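Local coordinates for protein phosphoethanolamine N-methyltransferase 1 (Haemonchus contortus, PDB 4KRG) that catalyses the S-adenosylmethionine-dependent N-methylation of phosphoethanolamine, probably as part of phosphocholine biosynthesis in this parasitic nematode, at residues Glu269-Glu274 with Glu332-Thr337; Thr414-Arg419 with Leu460-Ser465; Ser51-Leu56 with Thr73-Thr78; His315-Ala318 with Thr322-Val325; Val442-Ile445 with Asn449-Val452. All blocks are in the same frame, centred on the assembly; numbering follows the deposited sequence.

Interaction 1 (Glu269-Glu274 with Glu332-Thr337); sequences EKLDNE and EYLYRT
Leu271, in the last part of helix 249-271, lays its branched end across Thr337, the two side chains meeting at about a right angle. One methyl does most of the touching: Leu271 CD1 lies 3.5 Å from Thr337 OG1. The same methyl meets Leu334 one helical turn earlier, with Leu271 CD1 and Leu334 CD2 3.7 Å apart and the two leucines slanting past each other. The hydroxyl it rests on is already engaged. With chi1 at 72°, Thr337 OG1 sits between its own backbone N and carbonyl carbon, where it can donate to Leu334 O at 2.7 Å. The hydroxyl approaches Leu334 O at a C=O...donor angle of 123°, tilted 21° out of the carbonyl plane. Beside this apolar touch a water forms the polar link. It donates to Asp272 OD1 at 2.6 Å and to Thr337 O at 2.7 Å, tying the carboxylate to the backbone of helix 332-345. A type I turn runs from Leu271 to Glu274, closed by Glu274 N to Leu271 O at 3.1 Å. Nearby, Arg336 forms a salt bridge with Asp268 and so joins the two helices a second time; Phe309 and Arg304 also touch Leu271. The chemistry is therefore divided: a leucine methyl covers a hydroxyl whose proton is spent within its own helix, while a doubly donating water lets an acceptor carboxylate and an acceptor carbonyl lie close together.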
# COMPACT_ATOMS: atom_id res chain seq x y z
N GLU A 269 -5.32 13.15 -13.67
CA GLU A 269 -5.40 13.91 -14.91
C GLU A 269 -4.04 14.21 -15.50
O GLU A 269 -3.89 14.31 -16.71
CB GLU A 269 -6.12 15.24 -14.68
CG GLU A 269 -7.59 15.11 -14.34
CD GLU A 269 -8.25 16.45 -14.09
OE1 GLU A 269 -7.54 17.39 -13.66
OE2 GLU A 269 -9.47 16.57 -14.34
N LYS A 270 -3.04 14.38 -14.64
CA LYS A 270 -1.70 14.66 -15.12
C LYS A 270 -0.98 13.40 -15.60
O LYS A 270 -0.24 13.44 -16.57
CB LYS A 270 -0.87 15.35 -14.03
CG LYS A 270 -1.41 16.70 -13.61
CD LYS A 270 -0.48 17.36 -12.60
CE LYS A 270 -1.11 18.59 -11.98
NZ LYS A 270 -0.37 19.07 -10.78
N LEU A 271 -1.23 12.28 -14.92
CA LEU A 271 -0.37 11.11 -15.09
C LEU A 271 -0.96 9.91 -15.84
O LEU A 271 -0.20 9.08 -16.34
CB LEU A 271 0.17 10.66 -13.73
CG LEU A 271 1.34 11.50 -13.21
CD1 LEU A 271 1.71 11.09 -11.81
CD2 LEU A 271 2.53 11.33 -14.13
N ASP A 272 -2.28 9.80 -15.92
CA ASP A 272 -2.88 8.58 -16.46
C ASP A 272 -2.59 8.30 -17.95
O ASP A 272 -2.54 7.15 -18.38
CB ASP A 272 -4.38 8.54 -16.20
CG ASP A 272 -4.72 8.27 -14.74
OD1 ASP A 272 -3.81 7.93 -13.95
OD2 ASP A 272 -5.92 8.39 -14.40
N ASN A 273 -2.39 9.34 -18.74
CA ASN A 273 -2.10 9.12 -20.16
C ASN A 273 -0.62 9.00 -20.48
O ASN A 273 -0.23 9.02 -21.65
CB ASN A 273 -2.75 10.19 -21.03
CG ASN A 273 -4.24 9.98 -21.19
OD1 ASN A 273 -4.72 8.85 -21.35
ND2 ASN A 273 -5.00 11.07 -21.14
N GLU A 274 0.21 8.85 -19.45
CA GLU A 274 1.66 8.80 -19.67
C GLU A 274 2.04 7.63 -20.56
O GLU A 274 1.95 6.47 -20.16
CB GLU A 274 2.43 8.72 -18.34
CG GLU A 274 3.92 9.03 -18.53
CD GLU A 274 4.79 8.68 -17.34
OE1 GLU A 274 4.56 7.62 -16.71
OE2 GLU A 274 5.73 9.45 -17.05
N GLU A 332 2.04 9.35 -1.92
CA GLU A 332 0.79 8.60 -1.96
C GLU A 332 -0.01 8.76 -3.26
O GLU A 332 -0.49 7.78 -3.81
CB GLU A 332 -0.11 8.97 -0.78
CG GLU A 332 0.44 8.58 0.58
CD GLU A 332 1.23 9.69 1.25
OE1 GLU A 332 1.75 10.58 0.54
OE2 GLU A 332 1.34 9.68 2.49
N TYR A 333 -0.13 9.99 -3.73
CA TYR A 333 -0.96 10.27 -4.90
C TYR A 333 -0.33 9.70 -6.15
O TYR A 333 -1.03 9.30 -7.08
CB TYR A 333 -1.13 11.78 -5.09
CG TYR A 333 -1.97 12.45 -4.03
CD1 TYR A 333 -3.10 11.85 -3.52
CD2 TYR A 333 -1.62 13.70 -3.55
CE1 TYR A 333 -3.87 12.47 -2.55
CE2 TYR A 333 -2.37 14.34 -2.59
CZ TYR A 333 -3.50 13.72 -2.09
OH TYR A 333 -4.24 14.36 -1.13
N LEU A 334 0.99 9.68 -6.18
CA LEU A 334 1.73 9.23 -7.35
C LEU A 334 1.82 7.71 -7.34
O LEU A 334 1.79 7.06 -8.39
CB LEU A 334 3.10 9.91 -7.40
CG LEU A 334 3.00 11.43 -7.21
CD1 LEU A 334 4.33 12.13 -7.25
CD2 LEU A 334 2.07 12.04 -8.23
N TYR A 335 1.88 7.13 -6.15
CA TYR A 335 1.80 5.69 -5.99
C TYR A 335 0.47 5.16 -6.52
O TYR A 335 0.43 4.16 -7.24
CB TYR A 335 2.01 5.32 -4.52
CG TYR A 335 1.52 3.95 -4.06
CD1 TYR A 335 2.21 2.79 -4.39
CD2 TYR A 335 0.41 3.84 -3.24
CE1 TYR A 335 1.78 1.55 -3.94
CE2 TYR A 335 -0.03 2.61 -2.78
CZ TYR A 335 0.65 1.47 -3.13
OH TYR A 335 0.21 0.26 -2.66
N ARG A 336 -0.62 5.85 -6.19
CA ARG A 336 -1.93 5.47 -6.71
C ARG A 336 -1.90 5.43 -8.26
O ARG A 336 -2.37 4.47 -8.87
CB ARG A 336 -3.02 6.43 -6.17
CG ARG A 336 -4.48 6.18 -6.62
CD ARG A 336 -4.71 6.48 -8.11
NE ARG A 336 -5.94 7.19 -8.46
CZ ARG A 336 -7.12 6.60 -8.62
NH1 ARG A 336 -7.26 5.30 -8.42
NH2 ARG A 336 -8.16 7.33 -8.98
N THR A 337 -1.36 6.47 -8.89
CA THR A 337 -1.31 6.49 -10.36
C THR A 337 -0.46 5.36 -10.93
O THR A 337 -0.69 4.92 -12.06
CB THR A 337 -0.80 7.83 -10.92
OG1 THR A 337 0.60 7.96 -10.69
CG2 THR A 337 -1.54 8.99 -10.28
O HOH W 1 -1.72 6.41 -14.05

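Interaction 2 (Thr414-Arg419 with Leu460-Ser465); sequences TSVRQR and LLIKAS
Val416 stands on the sheet-facing side of a helical turn closed by Arg419 N to Ser415 O, at 3.0 Å the shortest backbone bond within segment 414-419. From there its two methyls part toward strand 458-465. CG1, anti to the backbone nitrogen (chi1 173°), points at Ile462, and the two side chains reach for each other tip to tip: Val416 CG1 and Ile462 CD1 are 3.8 Å apart. CG2 faces the residue two positions earlier on the strand, more loosely, with 4.2 Å between Val416 CG2 and Leu460 CD1. Here the side chains pass at a slant. Leu460 and Ile462 lie on the same face of the strand, so the forked valine addresses both; Leu461 between them points to the other face. The contact across the segments is wholly apolar and small. Ile430 of the adjoining strand 428-432 touches both Val416 and Leu460, and Met420, one turn further along the helix, extends the cover over Ile462 and Ala464. Arg419, three residues on from Val416, forms a salt bridge with Asp386 and bonds to Leu381 O and Cys384 O. Strand 458-465 runs antiparallel to both of its neighbours, 400-408 and 428-432, the reversed strand expected near the edge of the Rossmann-like sheet in class I methyltransferases; helix 413-422 packing on one face of it fits the second domain of this di-domain enzyme.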
# COMPACT_ATOMS: atom_id res chain seq x y z
N THR A 414 33.82 15.03 -7.94
CA THR A 414 34.69 14.53 -6.88
C THR A 414 33.89 14.22 -5.61
O THR A 414 34.09 13.19 -4.96
CB THR A 414 35.79 15.54 -6.56
OG1 THR A 414 36.73 15.58 -7.64
CG2 THR A 414 36.53 15.17 -5.28
N SER A 415 32.97 15.11 -5.28
CA SER A 415 32.17 14.96 -4.08
C SER A 415 31.17 13.81 -4.19
O SER A 415 30.97 13.05 -3.25
CB SER A 415 31.45 16.27 -3.79
OG SER A 415 30.99 16.32 -2.46
N VAL A 416 30.54 13.69 -5.36
CA VAL A 416 29.58 12.62 -5.62
C VAL A 416 30.23 11.25 -5.46
O VAL A 416 29.65 10.34 -4.85
CB VAL A 416 28.98 12.75 -7.03
CG1 VAL A 416 28.12 11.56 -7.36
CG2 VAL A 416 28.16 14.01 -7.12
N ARG A 417 31.43 11.10 -6.00
CA ARG A 417 32.18 9.87 -5.85
C ARG A 417 32.44 9.57 -4.38
O ARG A 417 32.32 8.43 -3.95
CB ARG A 417 33.51 9.98 -6.61
CG ARG A 417 33.31 10.25 -8.08
CD ARG A 417 34.59 10.65 -8.78
NE ARG A 417 34.33 10.84 -10.20
CZ ARG A 417 34.12 9.85 -11.06
NH1 ARG A 417 34.16 8.59 -10.64
NH2 ARG A 417 33.88 10.11 -12.34
N GLN A 418 32.76 10.60 -3.62
CA GLN A 418 33.11 10.40 -2.23
C GLN A 418 31.91 9.98 -1.38
O GLN A 418 32.06 9.18 -0.46
CB GLN A 418 33.81 11.64 -1.66
CG GLN A 418 35.19 11.87 -2.28
CD GLN A 418 35.95 13.01 -1.62
OE1 GLN A 418 35.48 13.61 -0.65
NE2 GLN A 418 37.13 13.32 -2.15
N ARG A 419 30.73 10.51 -1.68
CA ARG A 419 29.53 10.06 -0.99
C ARG A 419 29.29 8.58 -1.25
O ARG A 419 29.13 7.79 -0.31
CB ARG A 419 28.29 10.85 -1.43
CG ARG A 419 28.07 12.14 -0.66
CD ARG A 419 26.63 12.62 -0.80
NE ARG A 419 25.70 11.81 -0.02
CZ ARG A 419 24.38 11.84 -0.15
NH1 ARG A 419 23.81 12.64 -1.04
NH2 ARG A 419 23.63 11.06 0.60
N LEU A 460 22.97 14.20 -13.64
CA LEU A 460 24.08 13.26 -13.73
C LEU A 460 23.52 11.86 -13.86
O LEU A 460 22.53 11.50 -13.21
CB LEU A 460 24.96 13.34 -12.48
CG LEU A 460 25.61 14.68 -12.14
CD1 LEU A 460 26.36 14.57 -10.82
CD2 LEU A 460 26.54 15.13 -13.25
N LEU A 461 24.15 11.06 -14.71
CA LEU A 461 23.80 9.66 -14.84
C LEU A 461 24.97 8.89 -14.27
O LEU A 461 26.10 9.03 -14.74
CB LEU A 461 23.59 9.30 -16.31
CG LEU A 461 23.07 7.89 -16.63
CD1 LEU A 461 21.74 7.64 -15.95
CD2 LEU A 461 22.95 7.73 -18.13
N ILE A 462 24.71 8.10 -13.24
CA ILE A 462 25.77 7.41 -12.51
C ILE A 462 25.58 5.90 -12.54
O ILE A 462 24.46 5.40 -12.39
CB ILE A 462 25.84 7.92 -11.06
CG1 ILE A 462 25.96 9.44 -11.04
CG2 ILE A 462 27.01 7.27 -10.32
CD1 ILE A 462 25.59 10.08 -9.73
N LYS A 463 26.67 5.17 -12.76
CA LYS A 463 26.66 3.71 -12.71
C LYS A 463 27.73 3.28 -11.72
O LYS A 463 28.82 3.85 -11.70
CB LYS A 463 26.96 3.11 -14.09
CG LYS A 463 25.94 3.47 -15.16
CD LYS A 463 26.44 3.10 -16.56
CE LYS A 463 26.84 1.63 -16.67
NZ LYS A 463 25.72 0.71 -16.33
N ALA A 464 27.42 2.28 -10.90
CA ALA A 464 28.38 1.70 -9.97
C ALA A 464 27.94 0.31 -9.55
O ALA A 464 26.98 -0.24 -10.09
CB ALA A 464 28.56 2.60 -8.75
N SER A 465 28.65 -0.28 -8.60
CA SER A 465 28.23 -1.55 -8.04
C SER A 465 28.67 -1.60 -6.60
O SER A 465 29.38 -0.72 -6.13
CB SER A 465 28.84 -2.71 -8.82
OG SER A 465 30.23 -2.81 -8.60

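Interaction 3 (Ser51-Leu56 with Thr73-Thr78); sequences SSLPHL and TVLAET
Leu75 CD2 touches two leucines of the loop that leads into strand 60-64. Leu75 CD2 is 3.7 Å from Leu53 CD1, and the same 3.7 Å separates Leu75 CD2 from Leu56 CD1. The two partners come from different directions: Leu53 meets Leu75 at about a right angle, whereas Leu56 slants past it. One methyl of the helix thus serves both, and it gets there because the end of the Leu75 side chain bends back toward the loop. A second point of touch lies at the far end of segment 73-78, where Leu56 CB is 3.9 Å from Thr78 OG1. A chi1 of 53° turns that hydroxyl toward the loop and its water, which lies 2.5 Å from Thr78 OG1 and also accepts a hydrogen bond from Leu56 N at 3.0 Å. One shell further out, Leu124 and Phe126 of strand 122-126 form the apolar floor: Leu53 touches both, Leu56 touches Leu124 and Leu75 touches Phe126. Leu50, at the end of helix 38-50, closes on Leu75 as well. The contact belongs to the methyltransferase domain, where helix 70-78 follows the first strand of the Rossmann-like sheet, and the Leu75 side chain is about 9 Å from the bound S-adenosylhomocysteine. Chemically, the leucine cluster supplies apolar contact, and the polar link between the segments is the water, from the backbone of Leu56 to the side-chain hydroxyl of Thr78: the carbonyls Leu56 O and Thr78 O, 3.4 Å apart, are both acceptors and cannot bond to each other.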
# COMPACT_ATOMS: atom_id res chain seq x y z
N SER A 51 1.22 -13.90 6.46
CA SER A 51 2.67 -13.87 6.48
C SER A 51 3.21 -12.45 6.57
O SER A 51 4.41 -12.25 6.76
CB SER A 51 3.25 -14.57 5.26
OG SER A 51 3.26 -13.69 4.16
N SER A 52 2.33 -11.46 6.45
CA SER A 52 2.75 -10.06 6.54
C SER A 52 2.65 -9.51 7.95
O SER A 52 3.13 -8.42 8.24
CB SER A 52 1.94 -9.19 5.58
OG SER A 52 0.66 -8.91 6.11
N LEU A 53 2.01 -10.28 8.84
CA LEU A 53 1.81 -9.84 10.22
C LEU A 53 3.02 -10.09 11.12
O LEU A 53 3.82 -10.98 10.87
CB LEU A 53 0.58 -10.53 10.82
CG LEU A 53 -0.76 -10.35 10.10
CD1 LEU A 53 -1.86 -11.09 10.86
CD2 LEU A 53 -1.10 -8.89 9.99
N PRO A 54 3.15 -9.29 12.18
CA PRO A 54 4.16 -9.64 13.17
C PRO A 54 3.81 -10.95 13.87
O PRO A 54 2.66 -11.38 13.82
CB PRO A 54 4.11 -8.46 14.16
CG PRO A 54 2.86 -7.72 13.85
CD PRO A 54 2.54 -7.97 12.43
N HIS A 55 4.80 -11.58 14.49
CA HIS A 55 4.55 -12.77 15.29
C HIS A 55 3.61 -12.42 16.43
O HIS A 55 3.66 -11.32 16.97
CB HIS A 55 5.86 -13.32 15.83
CG HIS A 55 6.69 -14.05 14.82
ND1 HIS A 55 7.00 -15.38 14.93
CD2 HIS A 55 7.27 -13.61 13.67
CE1 HIS A 55 7.75 -15.74 13.91
NE2 HIS A 55 7.93 -14.69 13.13
N LEU A 56 2.77 -13.38 16.82
CA LEU A 56 1.67 -13.09 17.74
C LEU A 56 1.77 -13.78 19.10
O LEU A 56 0.82 -13.72 19.88
CB LEU A 56 0.34 -13.42 17.07
CG LEU A 56 0.06 -12.72 15.74
CD1 LEU A 56 -1.20 -13.27 15.12
CD2 LEU A 56 -0.07 -11.22 15.96
N THR A 73 -9.06 -18.63 12.50
CA THR A 73 -8.57 -20.00 12.64
C THR A 73 -7.05 -20.07 12.79
O THR A 73 -6.54 -20.76 13.66
CB THR A 73 -9.02 -20.86 11.44
OG1 THR A 73 -10.45 -20.96 11.45
CG2 THR A 73 -8.43 -22.25 11.53
N VAL A 74 -6.33 -19.34 11.95
CA VAL A 74 -4.88 -19.37 11.96
C VAL A 74 -4.29 -18.40 12.98
O VAL A 74 -3.26 -18.68 13.59
CB VAL A 74 -4.29 -19.13 10.56
CG1 VAL A 74 -2.77 -19.25 10.58
CG2 VAL A 74 -4.86 -20.12 9.55
N LEU A 75 -4.96 -17.26 13.18
CA LEU A 75 -4.49 -16.27 14.16
C LEU A 75 -4.41 -16.86 15.56
O LEU A 75 -3.44 -16.65 16.28
CB LEU A 75 -5.40 -15.04 14.17
CG LEU A 75 -5.40 -14.11 12.94
CD1 LEU A 75 -6.57 -13.13 13.02
CD2 LEU A 75 -4.09 -13.34 12.83
N ALA A 76 -5.42 -17.64 15.94
CA ALA A 76 -5.47 -18.25 17.26
C ALA A 76 -4.45 -19.37 17.46
O ALA A 76 -4.32 -19.89 18.57
CB ALA A 76 -6.87 -18.75 17.56
N GLU A 77 -3.75 -19.77 16.40
CA GLU A 77 -2.70 -20.78 16.54
C GLU A 77 -1.52 -20.25 17.33
O GLU A 77 -0.85 -21.00 18.04
CB GLU A 77 -2.19 -21.24 15.17
CG GLU A 77 -3.15 -22.13 14.40
CD GLU A 77 -2.62 -22.47 13.01
OE1 GLU A 77 -1.43 -22.20 12.74
OE2 GLU A 77 -3.40 -23.00 12.19
N THR A 78 -1.24 -18.95 17.20
CA THR A 78 -0.08 -18.38 17.89
C THR A 78 -0.40 -17.25 18.88
O THR A 78 0.33 -17.05 19.85
CB THR A 78 1.02 -17.96 16.91
OG1 THR A 78 0.47 -17.10 15.91
CG2 THR A 78 1.62 -19.19 16.25
O HOH W 2 2.45 -15.80 15.09

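Interaction 4 (His315-Ala318 with Thr322-Val325); sequences HLLA and TCNV
Ala318 and Cys323 meet where helix 314-321 gives way to strand 324-329, the helix-to-strand half of a beta-alpha-beta crossover in the C-terminal Rossmann-like domain. Thr322 makes the reversal with a positive phi of 47°. Among the polar contacts, Cys323 N donates a weak bond to Ala318 O at 3.3 Å. The apolar contacts come next. Val325, first inward residue of the strand, sets CG2 against the helix, 3.9 Å from Leu317 CD2, the two side chains meeting at about a right angle. Val325 CG2 also stands 4.1 Å from Ala318 CB. Behind them Val300 of strand 297-302 touches both Leu317 and Val325. Cys323 adds its sulfur. Its chi1 of 68° turns the thiol to the helix backbone, and Cys323 SG lies 3.8 Å from Leu317 O, while Leu317 CG is its apolar neighbour. Octyl glucoside molecules bound here touch Leu317 and Val325. The remaining contacts are of carbon with oxygen: Cys323 O is buried without a conventional partner and takes a bent CA-H...O approach from Ala318 CA at 3.4 Å, with the Ala318 CB methyl closer still, 3.2 Å from Cys323 O.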
# COMPACT_ATOMS: atom_id res chain seq x y z
N HIS A 315 7.57 -0.37 -16.31
CA HIS A 315 6.94 -1.25 -17.28
C HIS A 315 7.84 -1.45 -18.48
O HIS A 315 7.99 -2.57 -18.96
CB HIS A 315 5.55 -0.74 -17.67
CG HIS A 315 4.48 -1.15 -16.70
ND1 HIS A 315 4.11 -0.37 -15.63
CD2 HIS A 315 3.73 -2.27 -16.63
CE1 HIS A 315 3.17 -0.99 -14.95
NE2 HIS A 315 2.92 -2.15 -15.53
N LEU A 316 8.46 -0.38 -18.96
CA LEU A 316 9.40 -0.50 -20.07
C LEU A 316 10.63 -1.29 -19.65
O LEU A 316 11.18 -2.07 -20.43
CB LEU A 316 9.79 0.89 -20.58
CG LEU A 316 10.77 0.87 -21.75
CD1 LEU A 316 10.10 0.25 -22.96
CD2 LEU A 316 11.24 2.27 -22.05
N LEU A 317 11.06 -1.10 -18.41
CA LEU A 317 12.18 -1.86 -17.87
C LEU A 317 11.88 -3.35 -17.95
O LEU A 317 12.62 -4.10 -18.57
CB LEU A 317 12.45 -1.45 -16.43
CG LEU A 317 13.77 -1.97 -15.85
CD1 LEU A 317 14.93 -1.41 -16.64
CD2 LEU A 317 13.89 -1.57 -14.39
N ALA A 318 10.77 -3.77 -17.35
CA ALA A 318 10.37 -5.17 -17.38
C ALA A 318 10.21 -5.71 -18.80
O ALA A 318 10.53 -6.86 -19.08
CB ALA A 318 9.09 -5.36 -16.60
N THR A 322 13.13 -8.23 -19.93
CA THR A 322 12.45 -9.45 -19.50
C THR A 322 12.73 -9.74 -18.05
O THR A 322 13.15 -10.84 -17.70
CB THR A 322 12.89 -10.67 -20.33
OG1 THR A 322 14.27 -10.94 -20.08
CG2 THR A 322 12.68 -10.39 -21.80
N CYS A 323 12.51 -8.74 -17.20
CA CYS A 323 12.83 -8.84 -15.79
C CYS A 323 11.62 -8.49 -14.94
O CYS A 323 10.67 -7.90 -15.44
CB CYS A 323 13.98 -7.90 -15.44
SG CYS A 323 13.57 -6.13 -15.53
N ASN A 324 11.66 -8.86 -13.67
CA ASN A 324 10.63 -8.45 -12.73
C ASN A 324 11.07 -7.18 -12.02
O ASN A 324 12.27 -6.94 -11.88
CB ASN A 324 10.37 -9.57 -11.71
CG ASN A 324 10.15 -10.92 -12.37
OD1 ASN A 324 9.43 -11.03 -13.36
ND2 ASN A 324 10.77 -11.95 -11.81
N VAL A 325 10.12 -6.36 -11.59
CA VAL A 325 10.48 -5.07 -11.01
C VAL A 325 9.66 -4.79 -9.75
O VAL A 325 8.45 -5.01 -9.74
CB VAL A 325 10.28 -3.90 -12.01
CG1 VAL A 325 10.56 -2.56 -11.35
CG2 VAL A 325 11.15 -4.07 -13.24

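Interaction 5 (Val442-Ile445 with Asn449-Val452)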
# COMPACT_ATOMS: atom_id res chain seq x y z
N VAL A 442 11.57 18.24 -22.41
CA VAL A 442 10.70 19.12 -23.20
C VAL A 442 9.88 18.32 -24.23
O VAL A 442 8.69 18.57 -24.41
CB VAL A 442 11.46 20.31 -23.85
CG1 VAL A 442 12.23 19.88 -25.09
CG2 VAL A 442 10.49 21.41 -24.19
N SER A 443 10.51 17.32 -24.85
CA SER A 443 9.83 16.49 -25.84
C SER A 443 8.66 15.77 -25.18
O SER A 443 7.60 15.63 -25.78
CB SER A 443 10.78 15.45 -26.43
OG SER A 443 11.80 16.06 -27.20
N PHE A 444 8.87 15.33 -23.96
CA PHE A 444 7.87 14.59 -23.20
C PHE A 444 6.68 15.46 -22.81
O PHE A 444 5.53 15.03 -22.87
CB PHE A 444 8.53 13.98 -21.96
CG PHE A 444 7.56 13.54 -20.90
CD1 PHE A 444 7.00 12.28 -20.94
CD2 PHE A 444 7.25 14.39 -19.84
CE1 PHE A 444 6.12 11.87 -19.95
CE2 PHE A 444 6.36 13.99 -18.85
CZ PHE A 444 5.80 12.73 -18.90
N ILE A 445 6.95 16.68 -22.39
CA ILE A 445 5.90 17.60 -21.95
C ILE A 445 5.02 18.05 -23.12
O ILE A 445 3.78 18.09 -23.01
CB ILE A 445 6.52 18.82 -21.24
CG1 ILE A 445 6.82 18.47 -19.78
CG2 ILE A 445 5.63 20.03 -21.32
CD1 ILE A 445 7.71 19.48 -19.08
N ASN A 449 1.11 17.27 -23.85
CA ASN A 449 0.38 18.53 -23.70
C ASN A 449 0.25 18.94 -22.23
O ASN A 449 -0.79 19.43 -21.80
CB ASN A 449 -1.00 18.44 -24.35
CG ASN A 449 -1.63 19.80 -24.55
OD1 ASN A 449 -0.95 20.77 -24.89
ND2 ASN A 449 -2.94 19.88 -24.33
N LEU A 450 1.31 18.72 -21.47
CA LEU A 450 1.34 19.17 -20.09
C LEU A 450 1.74 20.63 -20.09
O LEU A 450 2.82 20.98 -20.55
CB LEU A 450 2.34 18.33 -19.30
CG LEU A 450 1.95 16.86 -19.10
CD1 LEU A 450 3.17 16.01 -18.74
CD2 LEU A 450 0.91 16.76 -18.02
N ASP A 451 0.88 21.51 -19.61
CA ASP A 451 1.24 22.92 -19.55
C ASP A 451 2.06 23.19 -18.31
O ASP A 451 1.65 23.94 -17.42
CB ASP A 451 -0.00 23.82 -19.58
CG ASP A 451 -0.33 24.30 -20.97
OD1 ASP A 451 0.06 23.62 -21.94
OD2 ASP A 451 -0.98 25.36 -21.10
N VAL A 452 3.23 22.57 -18.24
CA VAL A 452 4.11 22.71 -17.10
C VAL A 452 5.51 23.08 -17.57
O VAL A 452 5.81 23.01 -18.77
CB VAL A 452 4.16 21.42 -16.26
CG1 VAL A 452 2.74 20.92 -15.97
CG2 VAL A 452 4.94 20.35 -16.99
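Ile445 holds CG2 anti to its backbone nitrogen and CG1 beside that nitrogen (chi1 -82°), which spreads its two branches toward Leu450 and Val452, in the loop beyond the helix. Ile445 CG2 comes to 3.1 Å from Leu450 O, and CB of the same leucine is its apolar neighbour. The longer branch goes on to the valine, where Ile445 CD1 and Val452 CG2 are 3.6 Å apart. Phe444 is turned the other way, its ring carried by a chi1 of 163° to where Phe444 CE2 lies 3.8 Å from Leu450 CD1, an oblique approach to the ring. The backbone makes this fold-back possible. Asn449 takes a positive phi and ends the helix in a Schellman motif, with Leu450 N donating to Ile445 O at 3.0 Å and a fairly straight N-H...O angle of 154°. The apolar pairing of Ile445 with Leu450 across that bond is the contact between C3 and C'' that commonly accompanies a Schellman motif. Asp451 then centres an inverse gamma turn, closed by the weak bond from Val452 N to Leu450 O at 2.8 Å, and this brings Val452 back against Ile445. In the wider fold, helix 434-448 precedes the last strand, 458-465, and the loop after its cap leans on its neighbours: Phe309 touches Leu450 and Val452, while Phe444 packs on Glu274, just past the end of helix 249-271.

Along the chain interaction 3 comes first, in the N-terminal methyltransferase domain that holds S-adenosylhomocysteine; its centre is about 35 Å from that of interaction 1. Interaction 4 is nested inside the loop closed by interaction 1, and interaction 5 inside that of interaction 2. Interactions 2 and 4 reach strands of the C-terminal Rossmann-like domain, about 25 Å apart between centres. Interactions 1 and 5 touch directly, Lys270 O lying 3.8 Å from Leu450 CD2, so the end of helix 249-271 lies between helix 332-345 and the cap of helix 434-448. The contacts thus divide between the two methyltransferase-like halves, with helix 249-271 in the chain between them.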